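Local coordinates for protein charybdin (PDB 2B7U) that belongs to the plant ribosome-inactivating proteins, single-chain in this model, with a mixed beta sheet packed against a cluster of helices, at residues 39-44 with 211-216; 56-61 with 76-81; 118-123 with 153-158; 191-196 with 223-228. One frame throughout, in Å; residues are numbered along the deposited sequence. Where two conformers were deposited one is given.

Contact 1: 39-44 with 211-216; sequences YLHGVP and KSNADP
Leu40 meets Asn213 through a single methyl group. Its CD1 lies 3.6 Å from both OD1 and ND2 of Asn213, and at much the same distance from the CG between them, so the methyl rests over the flat of the carboxamide and the contact is one of van der Waals packing. Two torsions bring the partners together. Leu40 carries CG opposite the backbone N (chi1 177°), which sends the branch out from the strand, and Asn213 has the same trans setting (chi1 -167°), reaching out from the last turn of its helix; the two side chains then slide past one another in opposite directions. CD1 also packs on His41 of the same segment, roughly at right angles to its contact with the amide: the methyl stands 3.7 Å above the imidazole plane, displaced toward the rim. His41 itself only grazes the helix, CE1 lying 4.4 Å from Asn213 OD1.

The hairpin turn fixes Leu40 and His41. It is a type I' turn from Leu40 to Val43, with His41 and Gly42 at positive phi, closed by Leu40 N to Val43 O and Val43 N to Leu40 O, each 2.9 Å. Beyond Asn213 the chain leaves the helix at Asp215, whose OD1 accepts from the backbone N of Cys217 and of Cys254, the two halves of a disulfide. The two-stranded hairpin of 38-40 and 43-45 thus leans on the C-terminal end of helix 202-214, where Leu40 also packs on Ile209 and Leu210, while Leu237 of helix 233-237 touches Leu40, His41 and Val43.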
loop_
_atom_site.group_PDB
_atom_site.type_symbol
_atom_site.label_atom_id
_atom_site.label_comp_id
_atom_site.label_asym_id
_atom_site.label_seq_id
_atom_site.Cartn_x
_atom_site.Cartn_y
_atom_site.Cartn_z
ATOM N N TYR A 39 -8.999 10.360 12.893
ATOM C CA TYR A 39 -7.690 10.153 13.510
ATOM C C TYR A 39 -7.819 9.499 14.871
ATOM O O TYR A 39 -8.719 9.797 15.658
ATOM C CB TYR A 39 -6.924 11.484 13.636
ATOM C CG TYR A 39 -6.484 12.035 12.329
ATOM C CD1 TYR A 39 -7.342 12.832 11.544
ATOM C CD2 TYR A 39 -5.192 11.818 11.864
ATOM C CE1 TYR A 39 -6.926 13.350 10.321
ATOM C CE2 TYR A 39 -4.767 12.332 10.643
ATOM C CZ TYR A 39 -5.644 13.096 9.871
ATOM O OH TYR A 39 -5.209 13.600 8.670
ATOM N N LEU A 40 -6.882 8.602 15.158
ATOM C CA LEU A 40 -6.765 7.960 16.415
ATOM C C LEU A 40 -5.369 8.237 17.001
ATOM O O LEU A 40 -4.391 7.784 16.448
ATOM C CB LEU A 40 -6.970 6.457 16.231
ATOM C CG LEU A 40 -6.795 5.695 17.536
ATOM C CD1 LEU A 40 -7.734 6.173 18.592
ATOM C CD2 LEU A 40 -6.931 4.174 17.362
ATOM N N HIS A 41 -5.261 9.029 18.049
ATOM C CA HIS A 41 -3.968 9.369 18.658
ATOM C C HIS A 41 -2.982 9.879 17.624
ATOM O O HIS A 41 -1.794 9.522 17.641
ATOM C CB HIS A 41 -3.402 8.200 19.449
ATOM C CG HIS A 41 -4.331 7.745 20.515
ATOM N ND1 HIS A 41 -4.685 6.424 20.711
ATOM C CD2 HIS A 41 -5.069 8.465 21.382
ATOM C CE1 HIS A 41 -5.561 6.356 21.700
ATOM N NE2 HIS A 41 -5.816 7.582 22.117
ATOM N N GLY A 42 -3.488 10.710 16.734
ATOM C CA GLY A 42 -2.707 11.363 15.691
ATOM C C GLY A 42 -2.457 10.558 14.437
ATOM O O GLY A 42 -1.848 11.075 13.489
ATOM N N VAL A 43 -2.918 9.308 14.420
ATOM C CA VAL A 43 -2.715 8.437 13.267
ATOM C C VAL A 43 -4.002 8.350 12.429
ATOM O O VAL A 43 -5.091 8.070 12.964
ATOM C CB VAL A 43 -2.146 7.059 13.669
ATOM C CG1 VAL A 43 -2.861 6.492 14.808
ATOM C CG2 VAL A 43 -2.090 6.089 12.459
ATOM N N PRO A 44 -3.878 8.569 11.124
ATOM C CA PRO A 44 -5.060 8.567 10.297
ATOM C C PRO A 44 -5.703 7.175 10.201
ATOM O O PRO A 44 -4.986 6.166 10.191
ATOM C CB PRO A 44 -4.533 9.019 8.926
ATOM C CG PRO A 44 -3.075 8.819 8.975
ATOM C CD PRO A 44 -2.653 8.901 10.386
ATOM N N LYS A 211 -10.471 -2.144 17.538
ATOM C CA LYS A 211 -11.363 -2.870 18.450
ATOM C C LYS A 211 -10.994 -2.532 19.891
ATOM O O LYS A 211 -11.896 -2.398 20.756
ATOM C CB LYS A 211 -11.376 -4.386 18.148
ATOM C CG LYS A 211 -12.623 -5.076 18.665
ATOM C CD LYS A 211 -13.847 -4.817 17.845
ATOM C CE LYS A 211 -15.036 -5.581 18.413
ATOM N NZ LYS A 211 -16.274 -5.313 17.665
ATOM N N SER A 212 -9.702 -2.379 20.199
ATOM C CA SER A 212 -9.273 -1.958 21.532
ATOM C C SER A 212 -9.856 -0.585 21.890
ATOM O O SER A 212 -10.301 -0.374 23.028
ATOM C CB SER A 212 -7.755 -1.916 21.650
ATOM O OG SER A 212 -7.252 -3.237 21.673
ATOM N N ASN A 213 -9.866 0.343 20.941
ATOM C CA ASN A 213 -10.378 1.696 21.189
ATOM C C ASN A 213 -11.887 1.709 21.384
ATOM O O ASN A 213 -12.404 2.525 22.134
ATOM C CB ASN A 213 -9.979 2.618 20.034
ATOM C CG ASN A 213 -10.188 4.114 20.335
ATOM O OD1 ASN A 213 -9.604 4.655 21.254
ATOM N ND2 ASN A 213 -10.959 4.780 19.497
ATOM N N ALA A 214 -12.565 0.787 20.707
ATOM C CA ALA A 214 -14.041 0.789 20.663
ATOM C C ALA A 214 -14.695 -0.025 21.726
ATOM O O ALA A 214 -15.800 0.318 22.154
ATOM C CB ALA A 214 -14.513 0.238 19.340
ATOM N N ASP A 215 -14.084 -1.159 22.060
ATOM C CA ASP A 215 -14.797 -2.264 22.753
ATOM C C ASP A 215 -14.104 -2.585 24.070
ATOM O O ASP A 215 -13.054 -3.222 24.095
ATOM C CB ASP A 215 -14.842 -3.501 21.833
ATOM C CG ASP A 215 -15.635 -4.661 22.399
ATOM O OD1 ASP A 215 -16.068 -4.590 23.572
ATOM O OD2 ASP A 215 -15.822 -5.684 21.675
ATOM N N PRO A 216 -14.700 -2.160 25.213
ATOM C CA PRO A 216 -14.081 -2.386 26.490
ATOM C C PRO A 216 -13.875 -3.860 26.869
ATOM O O PRO A 216 -13.035 -4.155 27.723
ATOM C CB PRO A 216 -15.052 -1.736 27.484
ATOM C CG PRO A 216 -15.857 -0.828 26.714
ATOM C CD PRO A 216 -15.961 -1.409 25.335
#

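Contact 2: 56-61 with 76-81; sequences RGFDLK and DDLVLR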
loop_
_atom_site.group_PDB
_atom_site.type_symbol
_atom_site.label_atom_id
_atom_site.label_comp_id
_atom_site.label_asym_id
_atom_site.label_seq_id
_atom_site.Cartn_x
_atom_site.Cartn_y
_atom_site.Cartn_z
ATOM N N ARG A 56 -14.033 3.014 -3.360
ATOM C CA ARG A 56 -13.412 4.332 -3.421
ATOM C C ARG A 56 -11.957 4.085 -3.753
ATOM O O ARG A 56 -11.359 3.194 -3.169
ATOM C CB ARG A 56 -13.450 5.032 -2.055
ATOM C CG ARG A 56 -14.836 5.401 -1.508
ATOM C CD ARG A 56 -14.766 6.110 -0.136
ATOM N NE ARG A 56 -14.189 7.455 -0.198
ATOM C CZ ARG A 56 -14.206 8.331 0.801
ATOM N NH1 ARG A 56 -14.770 8.038 1.967
ATOM N NH2 ARG A 56 -13.657 9.525 0.634
ATOM N N GLY A 57 -11.389 4.892 -4.646
ATOM C CA GLY A 57 -9.971 4.788 -4.967
ATOM C C GLY A 57 -9.295 6.135 -5.056
ATOM O O GLY A 57 -9.918 7.175 -4.856
ATOM N N PHE A 58 -8.001 6.114 -5.334
ATOM C CA PHE A 58 -7.246 7.314 -5.657
ATOM C C PHE A 58 -6.206 6.936 -6.709
ATOM O O PHE A 58 -5.908 5.761 -6.900
ATOM C CB PHE A 58 -6.574 7.923 -4.427
ATOM C CG PHE A 58 -5.478 7.083 -3.832
ATOM C CD1 PHE A 58 -4.149 7.375 -4.093
ATOM C CD2 PHE A 58 -5.778 6.026 -2.983
ATOM C CE1 PHE A 58 -3.123 6.625 -3.498
ATOM C CE2 PHE A 58 -4.772 5.266 -2.401
ATOM C CZ PHE A 58 -3.446 5.561 -2.662
ATOM N N ASP A 59 -5.684 7.941 -7.399
ATOM C CA ASP A 59 -4.652 7.716 -8.403
ATOM C C ASP A 59 -3.293 8.255 -7.970
ATOM O O ASP A 59 -3.198 9.323 -7.348
ATOM C CB ASP A 59 -5.056 8.397 -9.695
ATOM C CG ASP A 59 -5.961 7.557 -10.560
ATOM O OD1 ASP A 59 -6.277 6.391 -10.211
ATOM O OD2 ASP A 59 -6.336 8.070 -11.646
ATOM N N LEU A 60 -2.253 7.480 -8.275
ATOM C CA LEU A 60 -0.868 7.817 -7.968
ATOM C C LEU A 60 -0.140 7.933 -9.302
ATOM O O LEU A 60 0.061 6.945 -9.980
ATOM C CB LEU A 60 -0.234 6.720 -7.110
ATOM C CG LEU A 60 1.276 6.776 -6.900
ATOM C CD1 LEU A 60 1.693 8.053 -6.192
ATOM C CD2 LEU A 60 1.764 5.513 -6.156
ATOM N N LYS A 61 0.232 9.152 -9.668
ATOM C CA LYS A 61 0.904 9.403 -10.944
ATOM C C LYS A 61 2.398 9.532 -10.687
ATOM O O LYS A 61 2.836 10.350 -9.864
ATOM C CB LYS A 61 0.350 10.678 -11.589
ATOM C CG LYS A 61 0.818 10.926 -13.018
ATOM C CD LYS A 61 -0.193 11.877 -13.686
ATOM C CE LYS A 61 0.258 12.447 -14.988
ATOM N NZ LYS A 61 -0.688 13.536 -15.417
ATOM N N ASP A 76 -9.702 2.395 0.741
ATOM C CA ASP A 76 -10.050 1.793 2.024
ATOM C C ASP A 76 -9.050 0.745 2.499
ATOM O O ASP A 76 -8.855 0.576 3.686
ATOM C CB ASP A 76 -11.496 1.261 2.019
ATOM C CG ASP A 76 -11.769 0.281 0.899
ATOM O OD1 ASP A 76 -10.933 0.136 -0.029
ATOM O OD2 ASP A 76 -12.863 -0.312 0.931
ATOM N N ASP A 77 -8.403 0.027 1.595
ATOM C CA ASP A 77 -7.421 -0.968 2.017
ATOM C C ASP A 77 -6.029 -0.822 1.408
ATOM O O ASP A 77 -5.161 -1.630 1.711
ATOM C CB ASP A 77 -7.987 -2.384 1.838
ATOM C CG ASP A 77 -8.198 -2.760 0.406
ATOM O OD1 ASP A 77 -8.715 -3.879 0.140
ATOM O OD2 ASP A 77 -7.852 -1.965 -0.483
ATOM N N LEU A 78 -5.812 0.223 0.612
ATOM C CA LEU A 78 -4.540 0.528 -0.024
ATOM C C LEU A 78 -4.013 -0.573 -0.951
ATOM O O LEU A 78 -2.821 -0.650 -1.236
ATOM C CB LEU A 78 -3.488 0.930 1.026
ATOM C CG LEU A 78 -3.860 2.176 1.818
ATOM C CD1 LEU A 78 -2.713 2.577 2.773
ATOM C CD2 LEU A 78 -4.256 3.330 0.944
ATOM N N VAL A 79 -4.926 -1.365 -1.493
ATOM C CA VAL A 79 -4.576 -2.410 -2.423
ATOM C C VAL A 79 -4.527 -1.837 -3.853
ATOM O O VAL A 79 -5.420 -1.121 -4.303
ATOM C CB VAL A 79 -5.570 -3.574 -2.337
ATOM C CG1 VAL A 79 -5.348 -4.585 -3.426
ATOM C CG2 VAL A 79 -5.457 -4.272 -0.981
ATOM N N LEU A 80 -3.459 -2.167 -4.556
ATOM C CA LEU A 80 -3.293 -1.728 -5.941
ATOM C C LEU A 80 -4.334 -2.439 -6.817
ATOM O O LEU A 80 -4.513 -3.660 -6.736
ATOM C CB LEU A 80 -1.851 -2.031 -6.384
ATOM C CG LEU A 80 -1.217 -1.122 -7.438
ATOM C CD1 LEU A 80 0.291 -1.108 -7.301
ATOM C CD2 LEU A 80 -1.632 -1.603 -8.824
ATOM N N ARG A 81 -5.042 -1.696 -7.667
ATOM C CA ARG A 81 -6.050 -2.315 -8.528
ATOM C C ARG A 81 -5.732 -2.293 -10.018
ATOM O O ARG A 81 -6.209 -3.153 -10.780
ATOM C CB ARG A 81 -7.419 -1.665 -8.307
ATOM C CG ARG A 81 -8.608 -2.301 -9.063
ATOM C CD ARG A 81 -8.688 -3.787 -8.892
ATOM N NE ARG A 81 -8.768 -4.183 -7.490
ATOM C CZ ARG A 81 -8.362 -5.361 -7.015
ATOM N NH1 ARG A 81 -7.869 -6.291 -7.828
ATOM N NH2 ARG A 81 -8.469 -5.627 -5.727
HETATM O O HOH W 1 -12.291 0.561 -2.545
#
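Phe58 of the strand and Leu78 of the loop cross at a slant, and they touch through one pair of atoms: Phe58 CE2 and Leu78 CD2 are 3.9 Å apart. The leucine methyl approaches the phenyl ring obliquely. Phe58 holds CG between its own N and carbonyl carbon (chi1 67°), which lifts the ring off the strand toward helix 21-35, where Leu31 and Leu35 meet it; Leu78 also touches Leu35. The ring of Phe10 lies nearly parallel to that of Phe58. Leu78 was modelled in two conformers, so the methyl contact describes one of them.

The two segments are not neighbours in the sheet. Strand 67-74 runs between strands 56-64 and 80-84 in the six-stranded mixed sheet that forms the core of the ribosome-inactivating fold, and residues 76-79 form the loop from strand 67-74 into strand 80-84, which begins at Leu80. At the start of strand 56-64 a water lies 2.9 Å from both Arg56 O and Asp76 OD1; it can donate to either, but has more acceptors around it than protons to give. Asp76 turns its carboxylate toward this water, while the backbone atoms Arg56 O and Asp76 N stay 4.3 Å apart. The Arg56 side chain leads away from the turn, and its NH1 bonds Tyr49 OH.

Within the turn, Leu78 has a positive phi and Asp77 makes an Asx turn. Its OD2 accepts from Val79 N at 3.2 Å, with an N-H...O angle of 152°, and the donor stands about 50° out of the carboxylate plane.

Contact 3: 118-123 with 153-158; sequences EELAAA and DRARSL
Leu120 and Ala155 are the nearest CA pair across the two segments, 5.5 Å apart. The short axes of 118-123 and 153-158 pass 8.3 Å from each other and cross at a slant, their N-to-C directions differing by 137°. Small side chains lie at the nearest approach, consistent with the short axis distance. Ala123 CB and Ala155 CB meet methyl to methyl at 3.6 Å, and Ala155 CB also lies 3.7 Å from Leu120 O, so it is pressed against the opposing backbone. Leu120 packs alongside: with CG opposite the carbonyl carbon (chi1 -78°), it carries CD2 to 4.2 Å from Leu158 CB, and the two leucine side chains cross at about a right angle.

On helix 153-158, Ser157 folds back onto its own backbone. Asp153 O receives both Ser157 N and Ser157 OG, from opposite faces of the carbonyl plane, the OG bond being 2.7 Å long; this satisfies the buried hydroxyl. Phe113 touches Leu120 and Ala123. The arrangement is an oblique helix-helix crossing with alanines at its nearest point, joining the short helix 117-124 to the long helix 151-170, which packs on the central sheet through Leu158 against Leu80 and Tyr83 of strand 80-84.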
loop_
_atom_site.group_PDB
_atom_site.type_symbol
_atom_site.label_atom_id
_atom_site.label_comp_id
_atom_site.label_asym_id
_atom_site.label_seq_id
_atom_site.Cartn_x
_atom_site.Cartn_y
_atom_site.Cartn_z
ATOM N N GLU A 118 1.934 -13.195 -3.083
ATOM C CA GLU A 118 2.078 -14.561 -3.576
ATOM C C GLU A 118 1.867 -14.594 -5.092
ATOM O O GLU A 118 2.656 -15.211 -5.822
ATOM C CB GLU A 118 1.064 -15.484 -2.879
ATOM C CG GLU A 118 1.046 -16.920 -3.344
ATOM C CD GLU A 118 0.157 -17.805 -2.463
ATOM O OE1 GLU A 118 -0.602 -17.267 -1.620
ATOM O OE2 GLU A 118 0.216 -19.046 -2.609
ATOM N N GLU A 119 0.801 -13.933 -5.547
ATOM C CA GLU A 119 0.463 -13.912 -6.976
ATOM C C GLU A 119 1.406 -13.028 -7.763
ATOM O O GLU A 119 1.826 -13.401 -8.858
ATOM C CB GLU A 119 -0.976 -13.444 -7.180
ATOM C CG GLU A 119 -1.995 -14.450 -6.610
ATOM C CD GLU A 119 -3.357 -14.432 -7.310
ATOM O OE1 GLU A 119 -3.527 -13.697 -8.301
ATOM O OE2 GLU A 119 -4.262 -15.188 -6.862
ATOM N N LEU A 120 1.770 -11.880 -7.203
ATOM C CA LEU A 120 2.710 -10.987 -7.895
ATOM C C LEU A 120 4.082 -11.604 -8.011
ATOM O O LEU A 120 4.704 -11.499 -9.055
ATOM C CB LEU A 120 2.832 -9.642 -7.174
ATOM C CG LEU A 120 1.701 -8.634 -7.376
ATOM C CD1 LEU A 120 1.844 -7.554 -6.296
ATOM C CD2 LEU A 120 1.657 -8.021 -8.767
ATOM N N ALA A 121 4.563 -12.220 -6.930
ATOM C CA ALA A 121 5.871 -12.882 -6.960
ATOM C C ALA A 121 5.913 -14.016 -7.985
ATOM O O ALA A 121 6.899 -14.176 -8.681
ATOM C CB ALA A 121 6.227 -13.414 -5.559
ATOM N N ALA A 122 4.841 -14.795 -8.073
ATOM C CA ALA A 122 4.775 -15.869 -9.077
ATOM C C ALA A 122 4.802 -15.315 -10.491
ATOM O O ALA A 122 5.486 -15.852 -11.341
ATOM C CB ALA A 122 3.540 -16.707 -8.871
ATOM N N ALA A 123 4.036 -14.249 -10.734
ATOM C CA ALA A 123 4.026 -13.601 -12.051
ATOM C C ALA A 123 5.377 -12.958 -12.349
ATOM O O ALA A 123 5.870 -13.009 -13.471
ATOM C CB ALA A 123 2.910 -12.565 -12.136
ATOM N N ASP A 153 7.947 -8.208 -16.167
ATOM C CA ASP A 153 8.316 -6.799 -16.005
ATOM C C ASP A 153 7.188 -6.047 -15.298
ATOM O O ASP A 153 7.433 -5.212 -14.408
ATOM C CB ASP A 153 8.508 -6.106 -17.354
ATOM C CG ASP A 153 9.802 -6.481 -18.079
ATOM O OD1 ASP A 153 10.707 -7.068 -17.482
ATOM O OD2 ASP A 153 9.905 -6.137 -19.285
ATOM N N ARG A 154 5.948 -6.325 -15.705
ATOM C CA ARG A 154 4.801 -5.629 -15.117
ATOM C C ARG A 154 4.653 -5.984 -13.649
ATOM O O ARG A 154 4.519 -5.098 -12.789
ATOM C CB ARG A 154 3.511 -5.973 -15.843
ATOM C CG ARG A 154 3.452 -5.467 -17.274
ATOM C CD ARG A 154 2.250 -6.080 -17.988
ATOM N NE ARG A 154 1.887 -5.302 -19.175
ATOM C CZ ARG A 154 0.805 -5.503 -19.922
ATOM N NH1 ARG A 154 -0.004 -6.531 -19.713
ATOM N NH2 ARG A 154 0.534 -4.658 -20.911
ATOM N N ALA A 155 4.692 -7.276 -13.357
ATOM C CA ALA A 155 4.500 -7.742 -11.979
ATOM C C ALA A 155 5.632 -7.254 -11.066
ATOM O O ALA A 155 5.389 -6.787 -9.936
ATOM C CB ALA A 155 4.397 -9.239 -11.946
ATOM N N ARG A 156 6.871 -7.308 -11.542
ATOM C CA ARG A 156 7.991 -6.863 -10.722
ATOM C C ARG A 156 7.845 -5.388 -10.398
ATOM O O ARG A 156 8.053 -4.931 -9.267
ATOM C CB ARG A 156 9.324 -7.097 -11.423
ATOM C CG ARG A 156 10.523 -6.771 -10.532
ATOM C CD ARG A 156 11.835 -6.936 -11.291
ATOM N NE ARG A 156 12.981 -7.019 -10.386
ATOM C CZ ARG A 156 13.505 -5.981 -9.738
ATOM N NH1 ARG A 156 14.554 -6.154 -8.921
ATOM N NH2 ARG A 156 12.983 -4.770 -9.908
ATOM N N SER A 157 7.482 -4.618 -11.413
ATOM C CA SER A 157 7.346 -3.204 -11.254
ATOM C C SER A 157 6.207 -2.847 -10.294
ATOM O O SER A 157 6.327 -1.889 -9.520
ATOM C CB SER A 157 7.125 -2.564 -12.612
ATOM O OG SER A 157 8.249 -2.787 -13.446
ATOM N N LEU A 158 5.096 -3.582 -10.381
ATOM C CA LEU A 158 3.981 -3.378 -9.449
ATOM C C LEU A 158 4.354 -3.733 -8.001
ATOM O O LEU A 158 3.887 -3.062 -7.057
ATOM C CB LEU A 158 2.741 -4.147 -9.929
ATOM C CG LEU A 158 2.086 -3.593 -11.207
ATOM C CD1 LEU A 158 1.002 -4.559 -11.752
ATOM C CD2 LEU A 158 1.466 -2.187 -11.012
#

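Contact 4: 191-196 with 223-228; sequences PQWMQN and QTIYGK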
loop_
_atom_site.group_PDB
_atom_site.type_symbol
_atom_site.label_atom_id
_atom_site.label_comp_id
_atom_site.label_asym_id
_atom_site.label_seq_id
_atom_site.Cartn_x
_atom_site.Cartn_y
_atom_site.Cartn_z
ATOM N N PRO A 191 13.951 -5.709 4.888
ATOM C CA PRO A 191 14.226 -6.672 5.954
ATOM C C PRO A 191 13.077 -7.660 6.128
ATOM O O PRO A 191 11.927 -7.271 6.030
ATOM C CB PRO A 191 14.381 -5.791 7.194
ATOM C CG PRO A 191 14.769 -4.456 6.655
ATOM C CD PRO A 191 14.033 -4.324 5.385
ATOM N N GLN A 192 13.392 -8.924 6.391
ATOM C CA GLN A 192 12.365 -9.960 6.491
ATOM C C GLN A 192 11.342 -9.644 7.585
ATOM O O GLN A 192 10.156 -9.945 7.435
ATOM C CB GLN A 192 12.996 -11.347 6.724
ATOM C CG GLN A 192 12.006 -12.500 6.504
ATOM C CD GLN A 192 12.690 -13.855 6.342
ATOM O OE1 GLN A 192 12.187 -14.739 5.633
ATOM N NE2 GLN A 192 13.823 -14.027 7.005
ATOM N N TRP A 193 11.775 -9.026 8.681
ATOM C CA TRP A 193 10.839 -8.729 9.764
ATOM C C TRP A 193 9.758 -7.741 9.319
ATOM O O TRP A 193 8.603 -7.800 9.772
ATOM C CB TRP A 193 11.566 -8.247 11.011
ATOM C CG TRP A 193 12.076 -6.838 11.037
ATOM C CD1 TRP A 193 13.332 -6.406 10.684
ATOM C CD2 TRP A 193 11.365 -5.685 11.481
ATOM N NE1 TRP A 193 13.429 -5.048 10.882
ATOM C CE2 TRP A 193 12.239 -4.583 11.378
ATOM C CE3 TRP A 193 10.073 -5.471 11.960
ATOM C CZ2 TRP A 193 11.851 -3.295 11.734
ATOM C CZ3 TRP A 193 9.705 -4.191 12.322
ATOM C CH2 TRP A 193 10.586 -3.125 12.202
ATOM N N MET A 194 10.137 -6.815 8.441
ATOM C CA MET A 194 9.175 -5.860 7.882
ATOM C C MET A 194 8.179 -6.561 6.957
ATOM O O MET A 194 6.999 -6.206 6.927
ATOM C CB MET A 194 9.894 -4.719 7.166
ATOM C CG MET A 194 10.659 -3.858 8.107
ATOM S SD MET A 194 11.443 -2.445 7.316
ATOM C CE MET A 194 12.371 -1.821 8.722
ATOM N N GLN A 195 8.618 -7.550 6.196
ATOM C CA GLN A 195 7.661 -8.371 5.440
ATOM C C GLN A 195 6.733 -9.189 6.357
ATOM O O GLN A 195 5.487 -9.140 6.278
ATOM C CB GLN A 195 8.413 -9.317 4.507
ATOM C CG GLN A 195 7.473 -10.182 3.687
ATOM C CD GLN A 195 8.195 -11.284 2.973
ATOM O OE1 GLN A 195 8.884 -12.096 3.594
ATOM N NE2 GLN A 195 8.048 -11.331 1.669
ATOM N N ASN A 196 7.320 -9.942 7.269
ATOM C CA ASN A 196 6.570 -10.961 7.976
ATOM C C ASN A 196 5.865 -10.489 9.240
ATOM O O ASN A 196 4.788 -11.019 9.633
ATOM C CB ASN A 196 7.499 -12.106 8.363
ATOM C CG ASN A 196 8.048 -12.861 7.184
ATOM O OD1 ASN A 196 9.042 -13.590 7.318
ATOM N ND2 ASN A 196 7.410 -12.732 6.039
ATOM N N GLN A 223 1.895 -8.783 21.112
ATOM C CA GLN A 223 2.419 -9.217 19.831
ATOM C C GLN A 223 3.935 -9.114 19.876
ATOM O O GLN A 223 4.477 -8.297 20.606
ATOM C CB GLN A 223 1.882 -8.316 18.732
ATOM C CG GLN A 223 0.368 -8.260 18.703
ATOM C CD GLN A 223 -0.253 -9.548 18.272
ATOM O OE1 GLN A 223 0.107 -10.103 17.233
ATOM N NE2 GLN A 223 -1.182 -10.061 19.077
ATOM N N THR A 224 4.613 -9.933 19.092
ATOM C CA THR A 224 6.061 -9.827 18.977
ATOM C C THR A 224 6.391 -9.267 17.600
ATOM O O THR A 224 5.975 -9.824 16.576
ATOM C CB THR A 224 6.705 -11.195 19.201
ATOM O OG1 THR A 224 6.380 -11.653 20.514
ATOM C CG2 THR A 224 8.206 -11.092 19.066
ATOM N N ILE A 225 7.197 -8.201 17.578
ATOM C CA ILE A 225 7.650 -7.542 16.340
ATOM C C ILE A 225 9.145 -7.269 16.465
ATOM O O ILE A 225 9.575 -6.719 17.473
ATOM C CB ILE A 225 6.922 -6.205 16.083
ATOM C CG1 ILE A 225 5.422 -6.452 15.921
ATOM C CG2 ILE A 225 7.504 -5.500 14.854
ATOM C CD1 ILE A 225 4.576 -5.199 15.769
ATOM N N TYR A 226 9.902 -7.660 15.446
ATOM C CA TYR A 226 11.368 -7.494 15.439
ATOM C C TYR A 226 11.971 -8.022 16.743
ATOM O O TYR A 226 12.887 -7.416 17.301
ATOM C CB TYR A 226 11.732 -6.017 15.270
ATOM C CG TYR A 226 13.123 -5.707 14.740
ATOM C CD1 TYR A 226 13.663 -4.436 14.893
ATOM C CD2 TYR A 226 13.880 -6.653 14.076
ATOM C CE1 TYR A 226 14.922 -4.123 14.396
ATOM C CE2 TYR A 226 15.147 -6.348 13.582
ATOM C CZ TYR A 226 15.657 -5.079 13.743
ATOM O OH TYR A 226 16.929 -4.779 13.252
ATOM N N GLY A 227 11.467 -9.157 17.217
ATOM C CA GLY A 227 11.988 -9.796 18.410
ATOM C C GLY A 227 11.662 -9.124 19.739
ATOM O O GLY A 227 12.181 -9.532 20.787
ATOM N N LYS A 228 10.777 -8.128 19.717
ATOM C CA LYS A 228 10.399 -7.375 20.906
ATOM C C LYS A 228 8.919 -7.583 21.192
ATOM O O LYS A 228 8.118 -7.621 20.256
ATOM C CB LYS A 228 10.618 -5.893 20.685
ATOM C CG LYS A 228 12.038 -5.487 20.413
ATOM C CD LYS A 228 12.125 -4.010 19.946
ATOM C CE LYS A 228 11.211 -3.021 20.724
ATOM N NZ LYS A 228 9.908 -2.618 20.031
#
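This is an aromatic stack between a helix and a hairpin tip: Trp193, in the first turn of helix 192-199, lies flat against Tyr226, in the turn that joins strands 223-225 and 228-230. The five-membered ring of Trp193 and the Tyr226 ring have centroids 3.7 Å apart and planes only 9° from parallel, with Trp193 NE1 over the centre of the tyrosine ring. The overlap runs on along the indole, since Tyr226 CB sits 3.9 Å from the centroid of the six-membered ring, a CH-pi contact over its face. Ile225 CG2 adds an oblique touch at 3.6 Å from Trp193 CZ3. The far face of the indole is covered by Met194 CG.

Trp193 chi1 of 77° swings the indole toward the hairpin. Tyr226 N is tied to Asp197 OD2, a hydrogen bond that gives the tip a second, polar attachment to the helix. A bound MES molecule, probably from the crystallisation liquor, lies beside Tyr226, its O3S paired with Lys228 NZ. The turn is type I', running from Ile225 to Lys228 with Tyr226 and Gly227 at positive phi: the classic two-residue loop of a beta-hairpin, here docked by stacking onto a helix.

Contact 1 opens first, at hairpin 39-44, and does not close until 211-216. Contact 2 opens and closes within that span, bringing the loop after strand 67-74 against strand 56-64. Contact 3 follows in series, also within the span of contact 1, pairing helix 117-124 with helix 151-170. Contact 4 opens at 191-196, yet closes beyond 211-216, at 223-228, so contacts 1 and 4 cross; helix 202-214, whose end belongs to contact 1, lies between the two segments of contact 4. Contacts 2 and 3 touch, Leu80 CD2 lying 3.8 Å from Leu158 CD2, and so join sheet to helices. Contacts 1 and 3 lie on opposite sides of the chain's centre, their centres about 34 Å apart.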